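Local coordinates for 3-methyladenine DNA glycosylase (Helicobacter pylori, PDB 1PU6), which removes 3-methyladenine and probably related alkylated bases from DNA by cutting the glycosidic bond, the first step of base excision repair, at residues Glu121-Gln126 and Ala136-Ala141; Leu29-Leu34 and Phe59-Asp64; Phe5-Ala10 and Gln171-Lys176. All blocks are in the same frame, centred on the assembly; numbering follows the deposited sequence.

Interaction 1 (Glu121-Gln126 and Ala136-Ala141). Unlike the reference sequence in segment 136-141: Ala141 (reference Val).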
loop_
_atom_site.group_PDB
_atom_site.type_symbol
_atom_site.label_atom_id
_atom_site.label_comp_id
_atom_site.label_asym_id
_atom_site.label_seq_id
_atom_site.Cartn_x
_atom_site.Cartn_y
_atom_site.Cartn_z
ATOM N N GLU A 121 11.925 6.495 6.267
ATOM C CA GLU A 121 13.306 6.568 5.766
ATOM C C GLU A 121 14.016 5.214 5.874
ATOM O O GLU A 121 14.854 4.880 5.004
ATOM C CB GLU A 121 14.051 7.680 6.509
ATOM C CG GLU A 121 13.479 9.071 6.163
ATOM C CD GLU A 121 12.129 9.379 6.890
ATOM O OE1 GLU A 121 11.299 10.159 6.297
ATOM O OE2 GLU A 121 11.824 8.839 8.034
ATOM N N TRP A 122 13.694 4.439 6.921
ATOM C CA TRP A 122 14.237 3.091 7.009
ATOM C C TRP A 122 13.806 2.251 5.757
ATOM O O TRP A 122 14.620 1.566 5.104
ATOM C CB TRP A 122 13.743 2.440 8.318
ATOM C CG TRP A 122 14.454 1.101 8.555
ATOM C CD1 TRP A 122 15.589 0.890 9.336
ATOM C CD2 TRP A 122 14.075 -0.190 8.033
ATOM N NE1 TRP A 122 15.971 -0.435 9.252
ATOM C CE2 TRP A 122 15.020 -1.135 8.529
ATOM C CE3 TRP A 122 13.015 -0.643 7.222
ATOM C CZ2 TRP A 122 14.974 -2.526 8.169
ATOM C CZ3 TRP A 122 12.943 -2.042 6.911
ATOM C CH2 TRP A 122 13.945 -2.939 7.370
ATOM N N LEU A 123 12.544 2.362 5.375
ATOM C CA LEU A 123 12.035 1.563 4.194
ATOM C C LEU A 123 12.709 2.043 2.871
ATOM O O LEU A 123 13.099 1.208 2.017
ATOM C CB LEU A 123 10.526 1.708 4.091
ATOM C CG LEU A 123 9.788 0.924 5.193
ATOM C CD1 LEU A 123 8.307 1.394 5.231
ATOM C CD2 LEU A 123 9.883 -0.637 4.948
ATOM N N LEU A 124 12.888 3.368 2.748
ATOM C CA LEU A 124 13.534 3.904 1.539
ATOM C C LEU A 124 15.010 3.496 1.432
ATOM O O LEU A 124 15.576 3.483 0.310
ATOM C CB LEU A 124 13.404 5.432 1.441
ATOM C CG LEU A 124 11.935 5.845 1.267
ATOM C CD1 LEU A 124 11.851 7.385 1.490
ATOM C CD2 LEU A 124 11.323 5.441 -0.110
ATOM N N ASP A 125 15.643 3.165 2.564
ATOM C CA ASP A 125 16.991 2.637 2.544
ATOM C C ASP A 125 17.103 1.151 2.173
ATOM O O ASP A 125 18.222 0.571 2.137
ATOM C CB ASP A 125 17.665 2.903 3.905
ATOM C CG ASP A 125 18.107 4.380 4.019
ATOM O OD1 ASP A 125 18.269 4.893 5.154
ATOM O OD2 ASP A 125 18.309 5.050 2.985
ATOM N N GLN A 126 15.968 0.519 1.885
ATOM C CA GLN A 126 15.948 -0.867 1.422
ATOM C C GLN A 126 15.954 -0.810 -0.129
ATOM O O GLN A 126 15.014 -0.269 -0.737
ATOM C CB GLN A 126 14.692 -1.587 1.950
ATOM C CG GLN A 126 14.520 -1.456 3.496
ATOM C CD GLN A 126 15.797 -1.818 4.251
ATOM O OE1 GLN A 126 16.356 -2.899 4.010
ATOM N NE2 GLN A 126 16.229 -0.972 5.214
ATOM N N ALA A 136 2.768 2.571 1.140
ATOM C CA ALA A 136 1.722 1.530 1.189
ATOM C C ALA A 136 2.003 0.540 2.324
ATOM O O ALA A 136 1.075 0.070 3.014
ATOM C CB ALA A 136 1.606 0.796 -0.175
ATOM N N ILE A 137 3.292 0.238 2.563
ATOM C CA ILE A 137 3.619 -0.597 3.724
ATOM C C ILE A 137 3.224 0.149 5.025
ATOM O O ILE A 137 2.583 -0.415 5.941
ATOM C CB ILE A 137 5.145 -0.940 3.716
ATOM C CG1 ILE A 137 5.477 -1.866 2.530
ATOM C CG2 ILE A 137 5.590 -1.541 5.118
ATOM C CD1 ILE A 137 7.019 -2.024 2.250
ATOM N N LEU A 138 3.628 1.435 5.146
ATOM C CA LEU A 138 3.307 2.189 6.391
ATOM C C LEU A 138 1.782 2.268 6.679
ATOM O O LEU A 138 1.324 2.062 7.844
ATOM C CB LEU A 138 3.839 3.622 6.340
ATOM C CG LEU A 138 5.363 3.677 6.402
ATOM C CD1 LEU A 138 5.892 5.071 6.061
ATOM C CD2 LEU A 138 5.968 3.206 7.733
ATOM N N CYS A 139 1.002 2.558 5.646
ATOM C CA CYS A 139 -0.455 2.656 5.838
ATOM C C CYS A 139 -1.114 1.292 5.959
ATOM O O CYS A 139 -1.761 0.993 6.977
ATOM C CB CYS A 139 -1.093 3.452 4.636
ATOM S SG CYS A 139 -2.853 3.614 4.826
ATOM N N TYR A 140 -0.981 0.449 4.927
ATOM C CA TYR A 140 -1.805 -0.759 4.828
ATOM C C TYR A 140 -1.245 -1.978 5.550
ATOM O O TYR A 140 -1.981 -2.946 5.752
ATOM C CB TYR A 140 -2.005 -1.142 3.348
ATOM C CG TYR A 140 -2.765 -0.060 2.622
ATOM C CD1 TYR A 140 -4.192 0.009 2.740
ATOM C CD2 TYR A 140 -2.097 0.827 1.746
ATOM C CE1 TYR A 140 -4.943 0.943 2.024
ATOM C CE2 TYR A 140 -2.850 1.806 1.015
ATOM C CZ TYR A 140 -4.261 1.842 1.178
ATOM O OH TYR A 140 -4.959 2.806 0.501
ATOM N N ALA A 141 0.040 -1.944 5.905
ATOM C CA ALA A 141 0.579 -2.998 6.772
ATOM C C ALA A 141 0.742 -2.531 8.211
ATOM O O ALA A 141 0.533 -3.337 9.091
ATOM C CB ALA A 141 1.903 -3.602 6.241
#
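Leu123 packs against Ile137 and Leu138, and its two methyl groups divide the work. CB leaves the backbone in the direction of the second helix but stays clear of both partners. CG is also too far back to touch them. It stands beside the backbone N, anti to the carbonyl carbon (chi1 -73°), and this carries the two methyls toward helix 131-141. CD1 is the main contact atom. It lies 3.9 Å from Leu138 CD2 and equally close to Leu138 CG. The same methyl is 4.0 Å from Ile137 CG2. CD2, the other branch, reaches Ile137 CD1 at 4.2 Å. Leu123 and Leu138 run past each other in opposite directions, while Leu123 and Ile137 cross obliquely. The two helices, 120-124 and 131-141, belong to the helix-hairpin-helix motif that gives the superfamily its name. In this family the hairpin between them typically meets the DNA backbone. Leu123 packs between the two paired helices of the motif. Val118 touches both Leu123 and Leu138, and Ala134 also meets Leu123. Beyond this, Ile137 packs on Leu34, Ala37 and Val38 of helix 31-39. Just past the end of helix 120-124, Gln126 folds back on Trp122. Gln126 NE2 donates to Trp122 O at 3.0 Å with an N-H...O angle of 162°. The donor sits above the carbonyl plane, 36° out of it. NE2 also lies 3.4 Å above the plane of the Trp122 ring, over its centre. Asn103 ND2 hydrogen-bonds to Gln126 OE1, so both ends of the amide are held. The indole is fixed as well, since Trp122 NE1 hydrogen-bonds to Asp107 OD1. Leu123 CD2 meets that ring in plane, at its edge.

Interaction 2 (Leu29-Leu34 and Phe59-Asp64)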
loop_
_atom_site.group_PDB
_atom_site.type_symbol
_atom_site.label_atom_id
_atom_site.label_comp_id
_atom_site.label_asym_id
_atom_site.label_seq_id
_atom_site.Cartn_x
_atom_site.Cartn_y
_atom_site.Cartn_z
ATOM N N LEU A 29 -3.012 -5.021 7.180
ATOM C CA LEU A 29 -2.440 -5.137 8.537
ATOM C C LEU A 29 -1.780 -6.478 8.788
ATOM O O LEU A 29 -1.481 -6.831 9.958
ATOM C CB LEU A 29 -3.441 -4.780 9.661
ATOM C CG LEU A 29 -4.193 -3.443 9.471
ATOM C CD1 LEU A 29 -5.038 -3.064 10.683
ATOM C CD2 LEU A 29 -3.270 -2.263 9.105
ATOM N N LYS A 30 -1.541 -7.232 7.709
ATOM C CA LYS A 30 -0.869 -8.538 7.748
ATOM C C LYS A 30 0.378 -8.500 6.889
ATOM O O LYS A 30 0.569 -7.580 6.095
ATOM C CB LYS A 30 -1.815 -9.655 7.216
ATOM C CG LYS A 30 -3.043 -9.852 8.099
ATOM C CD LYS A 30 -4.115 -10.740 7.391
ATOM N N PHE A 31 1.241 -9.499 7.040
ATOM C CA PHE A 31 2.478 -9.512 6.252
ATOM C C PHE A 31 2.167 -9.571 4.740
ATOM O O PHE A 31 2.905 -9.025 3.918
ATOM C CB PHE A 31 3.316 -10.704 6.715
ATOM C CG PHE A 31 4.653 -10.799 6.039
ATOM C CD1 PHE A 31 4.919 -11.859 5.185
ATOM C CD2 PHE A 31 5.659 -9.863 6.294
ATOM C CE1 PHE A 31 6.168 -11.959 4.547
ATOM C CE2 PHE A 31 6.889 -9.971 5.664
ATOM C CZ PHE A 31 7.165 -11.035 4.836
ATOM N N GLU A 32 1.105 -10.272 4.343
ATOM C CA GLU A 32 0.667 -10.319 2.937
ATOM C C GLU A 32 0.493 -8.930 2.323
ATOM O O GLU A 32 0.788 -8.737 1.126
ATOM C CB GLU A 32 -0.676 -11.105 2.839
ATOM C CG GLU A 32 -1.293 -11.163 1.448
ATOM C CD GLU A 32 -2.572 -11.989 1.419
ATOM O OE1 GLU A 32 -3.434 -11.664 0.576
ATOM O OE2 GLU A 32 -2.695 -12.939 2.258
ATOM N N ALA A 33 0.004 -7.970 3.129
ATOM C CA ALA A 33 -0.126 -6.583 2.653
ATOM C C ALA A 33 1.267 -5.984 2.348
ATOM O O ALA A 33 1.440 -5.291 1.322
ATOM C CB ALA A 33 -0.915 -5.692 3.681
ATOM N N LEU A 34 2.261 -6.193 3.234
ATOM C CA LEU A 34 3.638 -5.742 2.922
ATOM C C LEU A 34 4.123 -6.421 1.615
ATOM O O LEU A 34 4.673 -5.727 0.729
ATOM C CB LEU A 34 4.584 -6.102 4.115
ATOM C CG LEU A 34 6.056 -5.735 3.890
ATOM C CD1 LEU A 34 6.715 -5.566 5.279
ATOM C CD2 LEU A 34 6.762 -6.892 3.150
ATOM N N PHE A 59 2.820 -23.018 -0.160
ATOM C CA PHE A 59 2.940 -22.969 1.321
ATOM C C PHE A 59 4.140 -22.189 1.841
ATOM O O PHE A 59 4.649 -22.423 2.942
ATOM C CB PHE A 59 2.787 -24.383 1.989
ATOM C CG PHE A 59 1.560 -25.107 1.513
ATOM C CD1 PHE A 59 1.650 -26.151 0.596
ATOM C CD2 PHE A 59 0.294 -24.682 1.931
ATOM C CE1 PHE A 59 0.513 -26.786 0.121
ATOM C CE2 PHE A 59 -0.882 -25.327 1.454
ATOM C CZ PHE A 59 -0.767 -26.368 0.552
ATOM N N ILE A 60 4.551 -21.217 1.043
ATOM C CA ILE A 60 5.522 -20.250 1.506
ATOM C C ILE A 60 4.849 -19.243 2.451
ATOM O O ILE A 60 5.435 -18.813 3.497
ATOM C CB ILE A 60 6.158 -19.567 0.303
ATOM C CG1 ILE A 60 6.951 -20.604 -0.524
ATOM C CG2 ILE A 60 7.069 -18.429 0.775
ATOM C CD1 ILE A 60 7.212 -20.157 -2.017
ATOM N N LEU A 61 3.643 -18.830 2.076
ATOM C CA LEU A 61 2.827 -17.902 2.879
ATOM C C LEU A 61 1.672 -18.707 3.491
ATOM O O LEU A 61 0.875 -19.289 2.725
ATOM C CB LEU A 61 2.311 -16.818 1.926
ATOM C CG LEU A 61 1.429 -15.585 2.278
ATOM C CD1 LEU A 61 1.963 -14.688 3.387
ATOM C CD2 LEU A 61 1.246 -14.701 1.028
ATOM N N GLU A 62 1.606 -18.771 4.835
ATOM C CA GLU A 62 0.582 -19.510 5.600
ATOM C C GLU A 62 0.042 -18.570 6.715
ATOM O O GLU A 62 -0.002 -17.356 6.495
ATOM C CB GLU A 62 1.131 -20.833 6.158
ATOM C CG GLU A 62 1.183 -21.929 5.104
ATOM C CD GLU A 62 1.162 -23.374 5.679
ATOM O OE1 GLU A 62 2.211 -23.813 6.181
ATOM O OE2 GLU A 62 0.102 -24.072 5.635
ATOM N N ASN A 63 -0.376 -19.085 7.882
ATOM C CA ASN A 63 -1.161 -18.250 8.820
ATOM C C ASN A 63 -0.457 -17.505 9.952
ATOM O O ASN A 63 -1.101 -16.730 10.713
ATOM C CB ASN A 63 -2.279 -19.091 9.418
ATOM C CG ASN A 63 -3.205 -19.608 8.369
ATOM O OD1 ASN A 63 -3.586 -18.870 7.439
ATOM N ND2 ASN A 63 -3.569 -20.881 8.478
ATOM N N ASP A 64 0.844 -17.711 10.106
ATOM C CA ASP A 64 1.537 -17.090 11.236
ATOM C C ASP A 64 2.506 -16.095 10.642
ATOM O O ASP A 64 3.417 -16.515 9.931
ATOM C CB ASP A 64 2.312 -18.173 11.969
ATOM C CG ASP A 64 3.173 -17.629 13.105
ATOM O OD1 ASP A 64 3.272 -18.346 14.138
ATOM O OD2 ASP A 64 3.803 -16.527 13.041
#
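Leu61 meets Phe31 and Glu32, joining the loop after helix 45-57 to the first turn of helix 31-39. This is packing within the all-helical fold of a helix-hairpin-helix glycosylase. Leu61 CD1 lies at the edge of the Phe31 ring, near its plane, 4.5 Å from Phe31 CD1. The other methyl, Leu61 CD2, is 4.4 Å from Glu32 CG. Both contacts are loose. Glu32 offers its aliphatic part because CG is anti to the backbone N (chi1 177°) and the chain stays extended. Its carboxylate has another partner: OE2 forms a salt bridge with Lys56 NZ of helix 45-57. Leu61 also touches Leu52 and Lys56 of that helix and Asn68 of helix 65-74, so it sits among three helices. Phe111 meets the Phe31 ring edge-to-face. Further out, both ends of the loop are set by helix ends. A Schellman motif closes helix 45-57 at Phe59. Asp64 is the N-cap of helix 65-74, and its OD2 accepts from Ile67 N. The start of helix 31-39 is tied to the same region, as Phe31 N donates to Asp65 OD1.

Interaction 3 (Phe5-Ala10 and Gln171-Lys176); sequences FEILKA and QHFFEK
Ile7 of helix 4-12 points its CD1 methyl at two neighbouring rings, Phe173 and Phe174 of helix 167-179. On the first helix, Lys9 NZ pairs with Glu6 OE1 at 3.2 Å, meeting it from above the carboxylate plane. In helix 167-179, Gln171 turns to other parts of the chain: its NE2 hydrogen-bonds to Asp135 OD1 and to Met147 O. His172 is exposed, and Lys176 CD lies 3.8 Å above its ring, offset toward the rim. Phe173 is the nearer of the two partners. Its CE1 is 4.0 Å from Ile7 CD1, and the methyl sits at the ring edge, near the plane. The Phe173 side chain has CG anti to the backbone N (chi1 170°), which brings its end closer to Ile7, and the two side chains cross at about a right angle. Phe174 CE1 lies 4.3 Å from the same Ile7 CD1. Phe173 CD1 stands 4.0 Å above one face of the Phe174 ring, offset toward its rim. Leu157 of helix 151-159 touches Ile7 and both rings. Ser4 OG hydrogen-bonds to Phe174 O, adding a polar tie between the helices just outside the segment. Glu175 turns to Met147 N through OE1. Lys176 NZ forms a salt bridge with Glu180. The contact joins the N-terminal helix to a helix far along the chain. Between the two segments it is wholly apolar: one methyl against ring carbons. It implies hydrophobic burial and dispersion, without the directional demand of a polar bond.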
loop_
_atom_site.group_PDB
_atom_site.type_symbol
_atom_site.label_atom_id
_atom_site.label_comp_id
_atom_site.label_asym_id
_atom_site.label_seq_id
_atom_site.Cartn_x
_atom_site.Cartn_y
_atom_site.Cartn_z
ATOM N N PHE A 5 -10.081 17.850 1.228
ATOM C CA PHE A 5 -11.285 17.518 1.990
ATOM C C PHE A 5 -12.513 17.586 1.097
ATOM O O PHE A 5 -13.404 16.731 1.180
ATOM C CB PHE A 5 -11.449 18.426 3.236
ATOM C CG PHE A 5 -12.687 18.126 4.025
ATOM C CD1 PHE A 5 -13.659 19.104 4.212
ATOM C CD2 PHE A 5 -12.911 16.846 4.530
ATOM C CE1 PHE A 5 -14.853 18.797 4.952
ATOM C CE2 PHE A 5 -14.075 16.543 5.240
ATOM C CZ PHE A 5 -15.029 17.508 5.453
ATOM N N GLU A 6 -12.542 18.560 0.188
ATOM C CA GLU A 6 -13.612 18.587 -0.845
ATOM C C GLU A 6 -13.645 17.346 -1.754
ATOM O O GLU A 6 -14.749 16.812 -2.047
ATOM C CB GLU A 6 -13.594 19.875 -1.649
ATOM C CG GLU A 6 -13.677 21.127 -0.771
ATOM C CD GLU A 6 -15.030 21.274 -0.084
ATOM O OE1 GLU A 6 -15.053 21.803 1.052
ATOM O OE2 GLU A 6 -16.078 20.859 -0.668
ATOM N N ILE A 7 -12.455 16.870 -2.136
ATOM C CA ILE A 7 -12.322 15.689 -2.983
ATOM C C ILE A 7 -12.803 14.464 -2.186
ATOM O O ILE A 7 -13.538 13.635 -2.735
ATOM C CB ILE A 7 -10.851 15.515 -3.460
ATOM C CG1 ILE A 7 -10.475 16.673 -4.406
ATOM C CG2 ILE A 7 -10.626 14.134 -4.137
ATOM C CD1 ILE A 7 -9.006 16.731 -4.757
ATOM N N LEU A 8 -12.371 14.348 -0.917
ATOM C CA LEU A 8 -12.808 13.232 -0.063
ATOM C C LEU A 8 -14.344 13.180 0.020
ATOM O O LEU A 8 -14.956 12.102 -0.194
ATOM C CB LEU A 8 -12.207 13.314 1.338
ATOM C CG LEU A 8 -12.702 12.228 2.322
ATOM C CD1 LEU A 8 -12.460 10.775 1.800
ATOM C CD2 LEU A 8 -12.016 12.375 3.709
ATOM N N LYS A 9 -14.984 14.318 0.309
ATOM C CA LYS A 9 -16.454 14.315 0.347
ATOM C C LYS A 9 -17.076 13.857 -0.993
ATOM O O LYS A 9 -18.054 13.061 -1.015
ATOM C CB LYS A 9 -16.967 15.731 0.728
ATOM C CG LYS A 9 -16.713 16.097 2.180
ATOM C CD LYS A 9 -17.389 17.413 2.601
ATOM C CE LYS A 9 -16.681 18.592 1.957
ATOM N NZ LYS A 9 -17.317 19.919 2.226
ATOM N N ALA A 10 -16.551 14.374 -2.107
ATOM C CA ALA A 10 -17.090 14.010 -3.431
ATOM C C ALA A 10 -16.955 12.522 -3.721
ATOM O O ALA A 10 -17.922 11.861 -4.186
ATOM C CB ALA A 10 -16.390 14.835 -4.531
ATOM N N GLN A 171 1.480 14.102 -2.009
ATOM C CA GLN A 171 1.056 13.543 -0.733
ATOM C C GLN A 171 0.629 14.632 0.310
ATOM O O GLN A 171 -0.378 14.490 1.027
ATOM C CB GLN A 171 2.173 12.709 -0.159
ATOM C CG GLN A 171 1.896 12.141 1.192
ATOM C CD GLN A 171 3.012 11.178 1.560
ATOM O OE1 GLN A 171 4.163 11.620 1.728
ATOM N NE2 GLN A 171 2.702 9.875 1.623
ATOM N N HIS A 172 1.436 15.685 0.442
ATOM C CA HIS A 172 1.117 16.697 1.424
ATOM C C HIS A 172 -0.172 17.416 1.074
ATOM O O HIS A 172 -0.974 17.718 1.966
ATOM C CB HIS A 172 2.257 17.748 1.534
ATOM C CG HIS A 172 2.092 18.673 2.725
ATOM N ND1 HIS A 172 2.435 20.009 2.687
ATOM C CD2 HIS A 172 1.658 18.438 3.990
ATOM C CE1 HIS A 172 2.194 20.570 3.865
ATOM N NE2 HIS A 172 1.693 19.647 4.665
ATOM N N PHE A 173 -0.410 17.660 -0.226
ATOM C CA PHE A 173 -1.692 18.225 -0.645
ATOM C C PHE A 173 -2.836 17.337 -0.161
ATOM O O PHE A 173 -3.843 17.829 0.417
ATOM C CB PHE A 173 -1.798 18.307 -2.210
ATOM C CG PHE A 173 -3.204 18.663 -2.685
ATOM C CD1 PHE A 173 -4.139 17.650 -2.975
ATOM C CD2 PHE A 173 -3.617 20.010 -2.787
ATOM C CE1 PHE A 173 -5.409 17.954 -3.401
ATOM C CE2 PHE A 173 -4.937 20.315 -3.211
ATOM C CZ PHE A 173 -5.824 19.284 -3.495
ATOM N N PHE A 174 -2.728 16.012 -0.378
ATOM C CA PHE A 174 -3.838 15.108 0.037
ATOM C C PHE A 174 -3.993 15.027 1.572
ATOM O O PHE A 174 -5.117 15.121 2.102
ATOM C CB PHE A 174 -3.698 13.738 -0.626
ATOM C CG PHE A 174 -4.312 13.681 -2.008
ATOM C CD1 PHE A 174 -5.702 13.627 -2.166
ATOM C CD2 PHE A 174 -3.502 13.704 -3.170
ATOM C CE1 PHE A 174 -6.299 13.610 -3.453
ATOM C CE2 PHE A 174 -4.066 13.661 -4.474
ATOM C CZ PHE A 174 -5.474 13.621 -4.617
ATOM N N GLU A 175 -2.874 14.975 2.293
ATOM C CA GLU A 175 -2.937 14.897 3.770
ATOM C C GLU A 175 -3.447 16.178 4.413
ATOM O O GLU A 175 -4.263 16.131 5.353
ATOM C CB GLU A 175 -1.562 14.527 4.382
ATOM C CG GLU A 175 -1.218 13.064 4.091
ATOM C CD GLU A 175 0.173 12.636 4.581
ATOM O OE1 GLU A 175 0.581 11.446 4.371
ATOM O OE2 GLU A 175 0.858 13.485 5.196
ATOM N N LYS A 176 -2.898 17.313 3.984
ATOM C CA LYS A 176 -3.177 18.549 4.719
ATOM C C LYS A 176 -4.661 18.983 4.700
ATOM O O LYS A 176 -5.151 19.552 5.683
ATOM C CB LYS A 176 -2.238 19.676 4.261
ATOM C CG LYS A 176 -2.592 20.377 2.973
ATOM C CD LYS A 176 -1.351 21.194 2.471
ATOM C CE LYS A 176 -1.692 22.534 1.831
ATOM N NZ LYS A 176 -2.400 23.470 2.776
#

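In the fold
Interactions 1 and 2 are neighbours, with centres about 16 Å apart. They touch directly: Tyr140 O and Leu29 N are 2.7 Å apart, a probable hydrogen bond, and Ala33 CB packs on Tyr140 O. Helix 31-39 also supports Ile137, so it serves both. Interaction 3 stands apart. Its centre is about 21 Å from that of interaction 1. It is about 31 Å from that of interaction 2, and these two lie on opposite sides of the chain's centre. Its segments enclose both other contacts in sequence. In glycosylases of this family the base pocket typically lies between two helical domains, and probably here too, near the helix-hairpin-helix motif of interaction 1.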